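Local coordinates for protein VP5 (Halorubrum pleomorphic virus 2, PDB 6QGI) that is an envelope protein of a haloarchaeal virus and probably mediates fusion of the viral membrane with that of the host cell, at residues P296-E300 with L489-Y493; V343-M349 with Q433-L439; M283-I287 with Y493-Q497; G68-T72 with I291-V295. All coordinates share one frame; numbering follows the deposited sequence.

Contact 1 (P296-E300 with L489-Y493); sequences PVDAE and LIEKY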
loop_
_atom_site.group_PDB
_atom_site.type_symbol
_atom_site.label_atom_id
_atom_site.label_comp_id
_atom_site.label_asym_id
_atom_site.label_seq_id
_atom_site.Cartn_x
_atom_site.Cartn_y
_atom_site.Cartn_z
ATOM N N PRO A 296 -13.402 -6.186 6.039
ATOM C CA PRO A 296 -13.568 -7.124 7.175
ATOM C C PRO A 296 -12.295 -7.248 8.017
ATOM O O PRO A 296 -11.201 -7.384 7.465
ATOM C CB PRO A 296 -13.932 -8.444 6.498
ATOM C CG PRO A 296 -14.573 -8.038 5.224
ATOM C CD PRO A 296 -13.904 -6.773 4.779
ATOM N N VAL A 297 -12.431 -7.086 9.345
ATOM C CA VAL A 297 -11.302 -7.085 10.278
ATOM C C VAL A 297 -11.576 -7.989 11.487
ATOM O O VAL A 297 -12.723 -8.127 11.916
ATOM C CB VAL A 297 -10.992 -5.624 10.760
ATOM C CG1 VAL A 297 -9.984 -5.600 11.899
ATOM C CG2 VAL A 297 -10.498 -4.736 9.625
ATOM N N ASP A 298 -10.501 -8.563 12.055
ATOM C CA ASP A 298 -10.537 -9.313 13.297
ATOM C C ASP A 298 -9.677 -8.553 14.304
ATOM O O ASP A 298 -8.477 -8.813 14.448
ATOM C CB ASP A 298 -10.096 -10.777 13.135
ATOM C CG ASP A 298 -10.317 -11.651 14.369
ATOM O OD1 ASP A 298 -10.420 -11.098 15.489
ATOM O OD2 ASP A 298 -10.388 -12.878 14.216
ATOM N N ALA A 299 -10.312 -7.586 14.974
ATOM C CA ALA A 299 -9.713 -6.727 15.988
ATOM C C ALA A 299 -9.533 -7.455 17.324
ATOM O O ALA A 299 -8.644 -7.097 18.097
ATOM C CB ALA A 299 -10.598 -5.507 16.193
ATOM N N GLU A 300 -10.383 -8.464 17.595
ATOM C CA GLU A 300 -10.428 -9.193 18.861
ATOM C C GLU A 300 -9.501 -10.412 18.966
ATOM O O GLU A 300 -9.394 -10.965 20.061
ATOM C CB GLU A 300 -11.866 -9.634 19.170
ATOM C CG GLU A 300 -12.600 -8.689 20.112
ATOM C CD GLU A 300 -11.963 -8.428 21.469
ATOM O OE1 GLU A 300 -11.413 -9.378 22.075
ATOM O OE2 GLU A 300 -12.025 -7.266 21.932
ATOM N N LEU A 489 -14.962 -0.567 16.762
ATOM C CA LEU A 489 -13.767 -1.081 16.085
ATOM C C LEU A 489 -12.585 -0.137 16.300
ATOM O O LEU A 489 -11.465 -0.603 16.517
ATOM C CB LEU A 489 -14.000 -1.297 14.583
ATOM C CG LEU A 489 -14.573 -2.650 14.157
ATOM C CD1 LEU A 489 -14.892 -2.655 12.675
ATOM C CD2 LEU A 489 -13.617 -3.796 14.487
ATOM N N ILE A 490 -12.838 1.185 16.261
ATOM C CA ILE A 490 -11.816 2.205 16.473
ATOM C C ILE A 490 -11.322 2.117 17.926
ATOM O O ILE A 490 -10.114 1.996 18.133
ATOM C CB ILE A 490 -12.336 3.620 16.071
ATOM C CG1 ILE A 490 -12.528 3.761 14.531
ATOM C CG2 ILE A 490 -11.484 4.763 16.644
ATOM C CD1 ILE A 490 -11.369 3.278 13.577
ATOM N N GLU A 491 -12.251 2.104 18.913
ATOM C CA GLU A 491 -11.934 1.987 20.342
ATOM C C GLU A 491 -11.101 0.723 20.631
ATOM O O GLU A 491 -10.139 0.805 21.399
ATOM C CB GLU A 491 -13.210 1.991 21.192
ATOM C CG GLU A 491 -13.802 3.379 21.392
ATOM C CD GLU A 491 -15.128 3.458 22.131
ATOM O OE1 GLU A 491 -15.893 2.466 22.107
ATOM O OE2 GLU A 491 -15.409 4.528 22.720
ATOM N N LYS A 492 -11.434 -0.417 19.974
ATOM C CA LYS A 492 -10.723 -1.695 20.108
ATOM C C LYS A 492 -9.247 -1.557 19.726
ATOM O O LYS A 492 -8.382 -2.055 20.453
ATOM C CB LYS A 492 -11.380 -2.785 19.246
ATOM C CG LYS A 492 -12.649 -3.380 19.844
ATOM C CD LYS A 492 -13.386 -4.255 18.839
ATOM C CE LYS A 492 -14.760 -4.653 19.311
ATOM N NZ LYS A 492 -15.374 -5.653 18.401
ATOM N N TYR A 493 -8.961 -0.864 18.603
ATOM C CA TYR A 493 -7.595 -0.648 18.128
ATOM C C TYR A 493 -6.877 0.414 18.950
ATOM O O TYR A 493 -5.673 0.281 19.173
ATOM C CB TYR A 493 -7.569 -0.290 16.640
ATOM C CG TYR A 493 -7.570 -1.515 15.754
ATOM C CD1 TYR A 493 -6.408 -2.250 15.545
ATOM C CD2 TYR A 493 -8.747 -1.974 15.171
ATOM C CE1 TYR A 493 -6.409 -3.400 14.762
ATOM C CE2 TYR A 493 -8.756 -3.106 14.357
ATOM C CZ TYR A 493 -7.586 -3.826 14.170
ATOM O OH TYR A 493 -7.561 -4.951 13.384
#
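The Tyr493 ring takes Val297 at its edge, where CG1 lies close to the ring plane and 3.7 Å from Tyr493 CE2; one face is covered by helix 285-292. Val297 reaches the edge because CG1 stands anti to the backbone N (chi1 171°). The same methyl comes very near the phenol oxygen, a closeness best treated as doubtful. Ala299, two residues on and pointing to the same side of the strand, meets the ring obliquely, its CB 3.5 Å from Tyr493 CE2. Around this methyl the helix offers residues three and four positions apart: Leu489 CD2 stands 3.9 Å from Ala299 CB, and the extended Lys492 chain passes alongside with CD 4.0 Å from Ala299 CB. Beyond it, Lys492 NZ and Glu300 OE2 are 5.1 Å apart, near enough for attraction but not a salt bridge. The Tyr493 hydroxyl is hydrogen-bonded to Thr317, and Asp298, on the other side of the strand, pairs with Arg301 and the backbone N of Ser461. Strand 297-299 pairs with strand 312-320, and helix 476-496 packs on the side of it that carries Val297 and Ala299, its short segment at 49° to the strand; helix 285-292 packs beside both Leu489 and Tyr493.

Contact 2 (V343-M349 with Q433-L439); sequences VYFTADM and QYETIQL
Gln433 opens the pairing with its backbone N and O: N donates to the side-chain oxygen Asp348 OD1 at 2.7 Å, approaching from above the carboxylate plane, and O accepts from Met349 N. Asp348 OD1 also takes the backbone N of Ser350, so two backbone N-H groups hold this one oxygen. Next, Tyr434 sets one ring face against the Asp348 side chain: Asp348 CB sits 3.7 Å from the ring centroid in a CH-pi contact, and Asp348 CG, anti to its own N (chi1 -179°), carries the carboxylate into a stack 25° from the ring plane. Glu435 exchanges both backbone bonds with Ala347, while its carboxylate end lies across Met349, OE2 3.5 Å from Met349 CG. The two segments are neighbouring antiparallel strands inside the sheet, 343-355 flanked also by 312-320 and 434-439 by 11-13; their axes approach to 4.5 Å, and hydrogen-bonded pairs such as Phe345 with Ile437 take turns with non-hydrogen-bonded ones. Thr436 belongs to the latter, its OG1 sharing a hydrogen bond of 3.0 Å with Thr346 OG1 on the face covered by helix 285-292. Ile437 points to the other face, where CG1 packs on Phe345 CB and CG2 lies 3.8 Å from the Met349 CE methyl. Gln438 turns its amide plane 88° from the ring of Tyr344, whose hydroxyl is hydrogen-bonded to Asn62. Leu439 brings CD1 to 3.5 Å from Val343 CG1, and one water bridges Leu439 O and Val343 N.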
loop_
_atom_site.group_PDB
_atom_site.type_symbol
_atom_site.label_atom_id
_atom_site.label_comp_id
_atom_site.label_asym_id
_atom_site.label_seq_id
_atom_site.Cartn_x
_atom_site.Cartn_y
_atom_site.Cartn_z
ATOM N N VAL A 343 -4.633 -9.677 1.941
ATOM C CA VAL A 343 -4.435 -9.886 3.381
ATOM C C VAL A 343 -3.674 -8.717 3.979
ATOM O O VAL A 343 -2.577 -8.411 3.517
ATOM C CB VAL A 343 -3.691 -11.211 3.706
ATOM C CG1 VAL A 343 -3.587 -11.432 5.215
ATOM C CG2 VAL A 343 -4.367 -12.388 3.050
ATOM N N TYR A 344 -4.236 -8.102 5.032
ATOM C CA TYR A 344 -3.588 -7.020 5.763
ATOM C C TYR A 344 -3.249 -7.497 7.180
ATOM O O TYR A 344 -3.882 -8.427 7.689
ATOM C CB TYR A 344 -4.438 -5.738 5.764
ATOM C CG TYR A 344 -4.642 -5.168 4.377
ATOM C CD1 TYR A 344 -3.652 -4.408 3.762
ATOM C CD2 TYR A 344 -5.806 -5.424 3.660
ATOM C CE1 TYR A 344 -3.815 -3.916 2.469
ATOM C CE2 TYR A 344 -5.987 -4.924 2.373
ATOM C CZ TYR A 344 -4.986 -4.173 1.780
ATOM O OH TYR A 344 -5.155 -3.667 0.516
ATOM N N PHE A 345 -2.194 -6.919 7.777
ATOM C CA PHE A 345 -1.733 -7.302 9.107
ATOM C C PHE A 345 -1.245 -6.075 9.873
ATOM O O PHE A 345 -0.235 -5.471 9.500
ATOM C CB PHE A 345 -0.635 -8.379 9.011
ATOM C CG PHE A 345 -0.376 -9.173 10.272
ATOM C CD1 PHE A 345 -1.280 -10.140 10.703
ATOM C CD2 PHE A 345 0.801 -9.002 10.993
ATOM C CE1 PHE A 345 -1.028 -10.893 11.853
ATOM C CE2 PHE A 345 1.054 -9.758 12.141
ATOM C CZ PHE A 345 0.142 -10.706 12.557
ATOM N N THR A 346 -2.002 -5.684 10.917
ATOM C CA THR A 346 -1.688 -4.548 11.780
ATOM C C THR A 346 -0.902 -5.088 12.959
ATOM O O THR A 346 -1.429 -5.885 13.738
ATOM C CB THR A 346 -2.961 -3.806 12.191
ATOM O OG1 THR A 346 -3.721 -3.511 11.017
ATOM C CG2 THR A 346 -2.665 -2.523 12.969
ATOM N N ALA A 347 0.371 -4.687 13.065
ATOM C CA ALA A 347 1.268 -5.167 14.110
ATOM C C ALA A 347 2.244 -4.111 14.572
ATOM O O ALA A 347 2.545 -3.169 13.841
ATOM C CB ALA A 347 2.047 -6.365 13.592
ATOM N N ASP A 348 2.770 -4.300 15.788
ATOM C CA ASP A 348 3.797 -3.430 16.344
ATOM C C ASP A 348 5.135 -3.964 15.834
ATOM O O ASP A 348 5.602 -5.015 16.295
ATOM C CB ASP A 348 3.731 -3.373 17.887
ATOM C CG ASP A 348 4.758 -2.457 18.530
ATOM O OD1 ASP A 348 5.538 -1.833 17.792
ATOM O OD2 ASP A 348 4.780 -2.371 19.773
ATOM N N MET A 349 5.726 -3.248 14.851
ATOM C CA MET A 349 6.995 -3.603 14.205
ATOM C C MET A 349 8.144 -3.679 15.207
ATOM O O MET A 349 9.133 -4.361 14.943
ATOM C CB MET A 349 7.347 -2.615 13.077
ATOM C CG MET A 349 6.340 -2.614 11.934
ATOM S SD MET A 349 6.178 -4.210 11.098
ATOM C CE MET A 349 4.395 -4.347 11.007
ATOM N N GLN A 433 5.871 0.779 17.262
ATOM C CA GLN A 433 5.841 1.076 15.835
ATOM C C GLN A 433 4.722 0.288 15.169
ATOM O O GLN A 433 4.979 -0.589 14.341
ATOM C CB GLN A 433 7.198 0.778 15.176
ATOM C CG GLN A 433 8.293 1.775 15.503
ATOM C CD GLN A 433 9.479 1.651 14.577
ATOM O OE1 GLN A 433 9.705 0.621 13.928
ATOM N NE2 GLN A 433 10.268 2.717 14.498
ATOM N N TYR A 434 3.467 0.589 15.555
ATOM C CA TYR A 434 2.286 -0.057 14.993
ATOM C C TYR A 434 2.125 0.362 13.542
ATOM O O TYR A 434 2.198 1.555 13.238
ATOM C CB TYR A 434 1.033 0.287 15.800
ATOM C CG TYR A 434 0.897 -0.491 17.090
ATOM C CD1 TYR A 434 0.245 -1.718 17.121
ATOM C CD2 TYR A 434 1.407 0.007 18.282
ATOM C CE1 TYR A 434 0.097 -2.430 18.312
ATOM C CE2 TYR A 434 1.278 -0.701 19.476
ATOM C CZ TYR A 434 0.621 -1.921 19.489
ATOM O OH TYR A 434 0.492 -2.628 20.665
ATOM N N GLU A 435 1.978 -0.621 12.639
ATOM C CA GLU A 435 1.837 -0.399 11.200
ATOM C C GLU A 435 0.990 -1.492 10.569
ATOM O O GLU A 435 0.910 -2.592 11.118
ATOM C CB GLU A 435 3.220 -0.376 10.511
ATOM C CG GLU A 435 4.189 0.690 10.997
ATOM C CD GLU A 435 5.611 0.587 10.482
ATOM O OE1 GLU A 435 6.504 1.213 11.098
ATOM O OE2 GLU A 435 5.831 -0.114 9.469
ATOM N N THR A 436 0.388 -1.198 9.404
ATOM C CA THR A 436 -0.396 -2.158 8.627
ATOM C C THR A 436 0.412 -2.536 7.396
ATOM O O THR A 436 0.850 -1.663 6.641
ATOM C CB THR A 436 -1.777 -1.606 8.270
ATOM O OG1 THR A 436 -2.467 -1.277 9.471
ATOM C CG2 THR A 436 -2.615 -2.592 7.457
ATOM N N ILE A 437 0.627 -3.842 7.218
ATOM C CA ILE A 437 1.385 -4.408 6.103
ATOM C C ILE A 437 0.478 -5.334 5.290
ATOM O O ILE A 437 -0.474 -5.890 5.833
ATOM C CB ILE A 437 2.673 -5.141 6.595
ATOM C CG1 ILE A 437 2.349 -6.319 7.551
ATOM C CG2 ILE A 437 3.647 -4.149 7.244
ATOM C CD1 ILE A 437 3.415 -7.356 7.717
ATOM N N GLN A 438 0.757 -5.486 3.987
ATOM C CA GLN A 438 -0.002 -6.413 3.151
ATOM C C GLN A 438 0.841 -7.667 2.994
ATOM O O GLN A 438 1.950 -7.584 2.471
ATOM C CB GLN A 438 -0.382 -5.799 1.794
ATOM C CG GLN A 438 -1.235 -6.741 0.947
ATOM C CD GLN A 438 -1.602 -6.190 -0.404
ATOM O OE1 GLN A 438 -2.139 -5.096 -0.520
ATOM N NE2 GLN A 438 -1.341 -6.953 -1.452
ATOM N N LEU A 439 0.332 -8.819 3.458
ATOM C CA LEU A 439 1.051 -10.089 3.381
ATOM C C LEU A 439 1.010 -10.637 1.964
ATOM O O LEU A 439 -0.071 -10.862 1.424
ATOM C CB LEU A 439 0.472 -11.107 4.380
ATOM C CG LEU A 439 0.408 -10.647 5.840
ATOM C CD1 LEU A 439 -0.389 -11.605 6.685
ATOM C CD2 LEU A 439 1.799 -10.479 6.435
HETATM O O HOH W 1 -2.246 -9.700 -0.054
#

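Contact 3 (M283-I287 with Y493-Q497); sequences MSQAI and YEQSQ
Gln497 NE2 donates to Ser284 OG at 2.8 Å, and Gln497 OE1 takes the backbone N of the same serine at 2.9 Å in a nearly straight bond (166°). Both ends of one amide are therefore used by one residue, which fixes the rotation of the amide about its last torsion. The serine hydroxyl faces the amide because OG sits between the backbone N and the carbonyl carbon (chi1 55°). Beside this clamp, the Met283 side chain crosses that of Glu494 at about a right angle, SD 3.8 Å from Glu494 CG, and Met283 CE is 3.7 Å from Tyr493 CB. Ile287 stands over one face of the Tyr493 ring, CG1 3.7 Å from the centroid and 14° off the ring normal, a CH-pi contact. Within the helix end, Tyr493 O is gripped twice, by Ser496 OG and Gln497 N, both from the same face of its carbonyl plane. Glu494 is on the exposed flank. The start of helix 285-292 is thereby joined to the C-terminal end of helix 476-496, and both lie against strands 343-355 and 434-439, where Thr346 meets Ile287 and Gln497, and Tyr434 meets Ser284 and Gln497.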
loop_
_atom_site.group_PDB
_atom_site.type_symbol
_atom_site.label_atom_id
_atom_site.label_comp_id
_atom_site.label_asym_id
_atom_site.label_seq_id
_atom_site.Cartn_x
_atom_site.Cartn_y
_atom_site.Cartn_z
ATOM N N MET A 283 -3.591 6.180 17.064
ATOM C CA MET A 283 -3.411 4.857 16.474
ATOM C C MET A 283 -2.898 4.977 15.029
ATOM O O MET A 283 -3.096 6.013 14.380
ATOM C CB MET A 283 -4.705 4.012 16.543
ATOM C CG MET A 283 -5.880 4.583 15.762
ATOM S SD MET A 283 -7.302 3.462 15.716
ATOM C CE MET A 283 -6.943 2.563 14.311
ATOM N N SER A 284 -2.230 3.911 14.547
ATOM C CA SER A 284 -1.705 3.797 13.188
ATOM C C SER A 284 -2.849 4.039 12.187
ATOM O O SER A 284 -3.933 3.465 12.330
ATOM C CB SER A 284 -1.048 2.436 12.993
ATOM O OG SER A 284 -1.934 1.375 13.307
ATOM N N GLN A 285 -2.620 4.960 11.235
ATOM C CA GLN A 285 -3.601 5.467 10.277
ATOM C C GLN A 285 -4.128 4.456 9.251
ATOM O O GLN A 285 -5.312 4.526 8.921
ATOM C CB GLN A 285 -3.036 6.688 9.537
ATOM C CG GLN A 285 -4.100 7.643 8.985
ATOM C CD GLN A 285 -5.199 7.960 9.970
ATOM O OE1 GLN A 285 -4.958 8.448 11.079
ATOM N NE2 GLN A 285 -6.433 7.673 9.586
ATOM N N ALA A 286 -3.278 3.562 8.717
ATOM C CA ALA A 286 -3.717 2.603 7.698
ATOM C C ALA A 286 -4.860 1.693 8.196
ATOM O O ALA A 286 -5.805 1.469 7.436
ATOM C CB ALA A 286 -2.547 1.773 7.200
ATOM N N ILE A 287 -4.819 1.226 9.470
ATOM C CA ILE A 287 -5.910 0.389 9.987
ATOM C C ILE A 287 -7.166 1.266 10.225
ATOM O O ILE A 287 -8.266 0.824 9.892
ATOM C CB ILE A 287 -5.535 -0.505 11.208
ATOM C CG1 ILE A 287 -6.691 -1.467 11.616
ATOM C CG2 ILE A 287 -5.027 0.298 12.404
ATOM C CD1 ILE A 287 -7.198 -2.442 10.531
ATOM N N TYR A 493 -8.961 -0.864 18.603
ATOM C CA TYR A 493 -7.595 -0.648 18.128
ATOM C C TYR A 493 -6.877 0.414 18.950
ATOM O O TYR A 493 -5.673 0.281 19.173
ATOM C CB TYR A 493 -7.569 -0.290 16.640
ATOM C CG TYR A 493 -7.570 -1.515 15.754
ATOM C CD1 TYR A 493 -6.408 -2.250 15.545
ATOM C CD2 TYR A 493 -8.747 -1.974 15.171
ATOM C CE1 TYR A 493 -6.409 -3.400 14.762
ATOM C CE2 TYR A 493 -8.756 -3.106 14.357
ATOM C CZ TYR A 493 -7.586 -3.826 14.170
ATOM O OH TYR A 493 -7.561 -4.951 13.384
ATOM N N GLU A 494 -7.612 1.442 19.423
ATOM C CA GLU A 494 -7.077 2.519 20.262
ATOM C C GLU A 494 -6.654 1.977 21.630
ATOM O O GLU A 494 -5.677 2.463 22.200
ATOM C CB GLU A 494 -8.101 3.651 20.420
ATOM C CG GLU A 494 -8.187 4.546 19.196
ATOM C CD GLU A 494 -8.591 5.983 19.461
ATOM O OE1 GLU A 494 -7.805 6.715 20.107
ATOM O OE2 GLU A 494 -9.684 6.386 19.001
ATOM N N GLN A 495 -7.373 0.957 22.139
ATOM C CA GLN A 495 -7.073 0.295 23.410
ATOM C C GLN A 495 -5.826 -0.582 23.275
ATOM O O GLN A 495 -4.947 -0.525 24.136
ATOM C CB GLN A 495 -8.269 -0.551 23.885
ATOM C CG GLN A 495 -9.365 0.251 24.590
ATOM C CD GLN A 495 -10.726 -0.416 24.537
ATOM O OE1 GLN A 495 -10.860 -1.647 24.594
ATOM N NE2 GLN A 495 -11.775 0.391 24.437
ATOM N N SER A 496 -5.741 -1.373 22.186
ATOM C CA SER A 496 -4.622 -2.280 21.915
ATOM C C SER A 496 -3.307 -1.542 21.600
ATOM O O SER A 496 -2.236 -2.080 21.892
ATOM C CB SER A 496 -4.963 -3.223 20.764
ATOM O OG SER A 496 -5.101 -2.537 19.530
ATOM N N GLN A 497 -3.387 -0.325 21.016
ATOM C CA GLN A 497 -2.209 0.452 20.614
ATOM C C GLN A 497 -1.689 1.417 21.705
ATOM O O GLN A 497 -0.836 2.261 21.409
ATOM C CB GLN A 497 -2.487 1.216 19.312
ATOM C CG GLN A 497 -2.482 0.296 18.093
ATOM C CD GLN A 497 -2.355 1.001 16.767
ATOM O OE1 GLN A 497 -1.682 2.025 16.629
ATOM N NE2 GLN A 497 -2.968 0.433 15.746
#

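Contact 4 (G68-T72 with I291-V295); sequences GVKHT and IALNV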
loop_
_atom_site.group_PDB
_atom_site.type_symbol
_atom_site.label_atom_id
_atom_site.label_comp_id
_atom_site.label_asym_id
_atom_site.label_seq_id
_atom_site.Cartn_x
_atom_site.Cartn_y
_atom_site.Cartn_z
ATOM N N GLY A 68 -14.825 -0.712 -0.741
ATOM C CA GLY A 68 -14.927 0.222 0.371
ATOM C C GLY A 68 -15.151 1.645 -0.093
ATOM O O GLY A 68 -15.760 2.436 0.628
ATOM N N VAL A 69 -14.659 1.980 -1.303
ATOM C CA VAL A 69 -14.841 3.298 -1.917
ATOM C C VAL A 69 -16.326 3.423 -2.266
ATOM O O VAL A 69 -16.947 4.436 -1.941
ATOM C CB VAL A 69 -13.907 3.528 -3.142
ATOM C CG1 VAL A 69 -14.203 4.854 -3.830
ATOM C CG2 VAL A 69 -12.438 3.461 -2.739
ATOM N N LYS A 70 -16.899 2.345 -2.850
ATOM C CA LYS A 70 -18.310 2.215 -3.217
ATOM C C LYS A 70 -19.200 2.400 -1.973
ATOM O O LYS A 70 -20.187 3.126 -2.042
ATOM C CB LYS A 70 -18.559 0.852 -3.887
ATOM C CG LYS A 70 -19.952 0.701 -4.473
ATOM C CD LYS A 70 -20.243 -0.710 -4.924
ATOM C CE LYS A 70 -21.201 -1.404 -3.991
ATOM N NZ LYS A 70 -21.602 -2.732 -4.515
ATOM N N HIS A 71 -18.816 1.777 -0.843
ATOM C CA HIS A 71 -19.503 1.838 0.450
ATOM C C HIS A 71 -19.450 3.256 1.023
ATOM O O HIS A 71 -20.469 3.758 1.506
ATOM C CB HIS A 71 -18.861 0.833 1.436
ATOM C CG HIS A 71 -19.504 0.785 2.790
ATOM N ND1 HIS A 71 -20.697 0.116 3.000
ATOM C CD2 HIS A 71 -19.078 1.294 3.970
ATOM C CE1 HIS A 71 -20.965 0.251 4.290
ATOM N NE2 HIS A 71 -20.022 0.958 4.913
ATOM N N THR A 72 -18.262 3.894 0.967
ATOM C CA THR A 72 -18.023 5.245 1.478
ATOM C C THR A 72 -18.839 6.250 0.657
ATOM O O THR A 72 -19.519 7.090 1.252
ATOM C CB THR A 72 -16.520 5.544 1.496
ATOM O OG1 THR A 72 -15.887 4.550 2.297
ATOM C CG2 THR A 72 -16.192 6.918 2.061
ATOM N N ILE A 291 -10.647 0.407 8.366
ATOM C CA ILE A 291 -11.920 0.254 9.089
ATOM C C ILE A 291 -12.946 1.180 8.418
ATOM O O ILE A 291 -14.069 0.753 8.156
ATOM C CB ILE A 291 -11.769 0.516 10.622
ATOM C CG1 ILE A 291 -10.940 -0.603 11.293
ATOM C CG2 ILE A 291 -13.136 0.679 11.333
ATOM C CD1 ILE A 291 -10.172 -0.155 12.517
ATOM N N ALA A 292 -12.531 2.424 8.094
ATOM C CA ALA A 292 -13.361 3.427 7.416
ATOM C C ALA A 292 -13.784 2.967 6.010
ATOM O O ALA A 292 -14.863 3.342 5.545
ATOM C CB ALA A 292 -12.617 4.739 7.326
ATOM N N LEU A 293 -12.938 2.141 5.350
ATOM C CA LEU A 293 -13.212 1.577 4.026
ATOM C C LEU A 293 -13.988 0.260 4.149
ATOM O O LEU A 293 -14.186 -0.437 3.156
ATOM C CB LEU A 293 -11.915 1.386 3.224
ATOM C CG LEU A 293 -11.323 2.661 2.625
ATOM C CD1 LEU A 293 -9.831 2.535 2.437
ATOM C CD2 LEU A 293 -12.020 3.046 1.320
ATOM N N ASN A 294 -14.454 -0.057 5.375
ATOM C CA ASN A 294 -15.270 -1.220 5.729
ATOM C C ASN A 294 -14.676 -2.553 5.211
ATOM O O ASN A 294 -15.374 -3.390 4.624
ATOM C CB ASN A 294 -16.706 -1.021 5.236
ATOM C CG ASN A 294 -17.701 -1.933 5.886
ATOM O OD1 ASN A 294 -17.715 -2.106 7.112
ATOM N ND2 ASN A 294 -18.549 -2.538 5.066
ATOM N N VAL A 295 -13.382 -2.748 5.461
ATOM C CA VAL A 295 -12.683 -3.969 5.073
ATOM C C VAL A 295 -12.849 -4.956 6.244
ATOM O O VAL A 295 -12.522 -4.573 7.366
ATOM C CB VAL A 295 -11.196 -3.669 4.708
ATOM C CG1 VAL A 295 -10.398 -4.947 4.484
ATOM C CG2 VAL A 295 -11.105 -2.759 3.483
#
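Gly68 and Leu293 form the tight part of this contact: the carbonyl oxygen of Leu293 comes to 3.0 Å from Gly68 CA, an approach made possible by the lack of a side chain there. Leu293 CD2 adds to it, 3.7 Å from Gly68 C, and Val69 lies side by side with that leucine, pointing the same way, CG2 4.1 Å from Leu293 CD2. On the same buried side, Ala19 and Tyr105 of helix 91-133 touch Val69, and Leu20 touches Leu293. Helix 285-292 ends here in a Schellman motif: Asn294, with positive phi (51°), is the C-prime residue, its N bonded to Ile291 O while Val295 N returns to Leu290 O. That turn points Asn294, which is partly exposed, at helix 66-86, where its amide stacks on His71. The amide lies 19° from the imidazole plane, ND2 3.7 Å above the ring centre, and CB reaches His71 CD2 at 3.5 Å; His71 CG, anti to the backbone N (chi1 -179°), carries the ring to this amide. Asn294 OD1 is bonded to Ser465 N, and the imidazole also meets the ring of His468. Thr72 touches more loosely: OG1 stays 3.6 Å from Ala292 O and instead donates to Gly68 O at 2.7 Å; that oxygen also receives Thr72 N, from the opposite face of its plane.

From the N terminus, contact 4 comes first: it closes a loop of 218 residues, rich in helix, by bringing helix 66-86 to the end of helix 285-292. Contact 3 starts within that loop, at residue 283, and ends at residue 497, so the two cross. Contact 1 opens just after contact 4 closes and ends on helix 476-496, the helix that contact 3 also uses; they share Tyr493. Contact 2 is nested inside both of these and joins strands 343-355 and 434-439. Together they tie helix 285-292 to helix 66-86, to the C-terminal helix and to the sheet region, with Ile291 also packing on Tyr493.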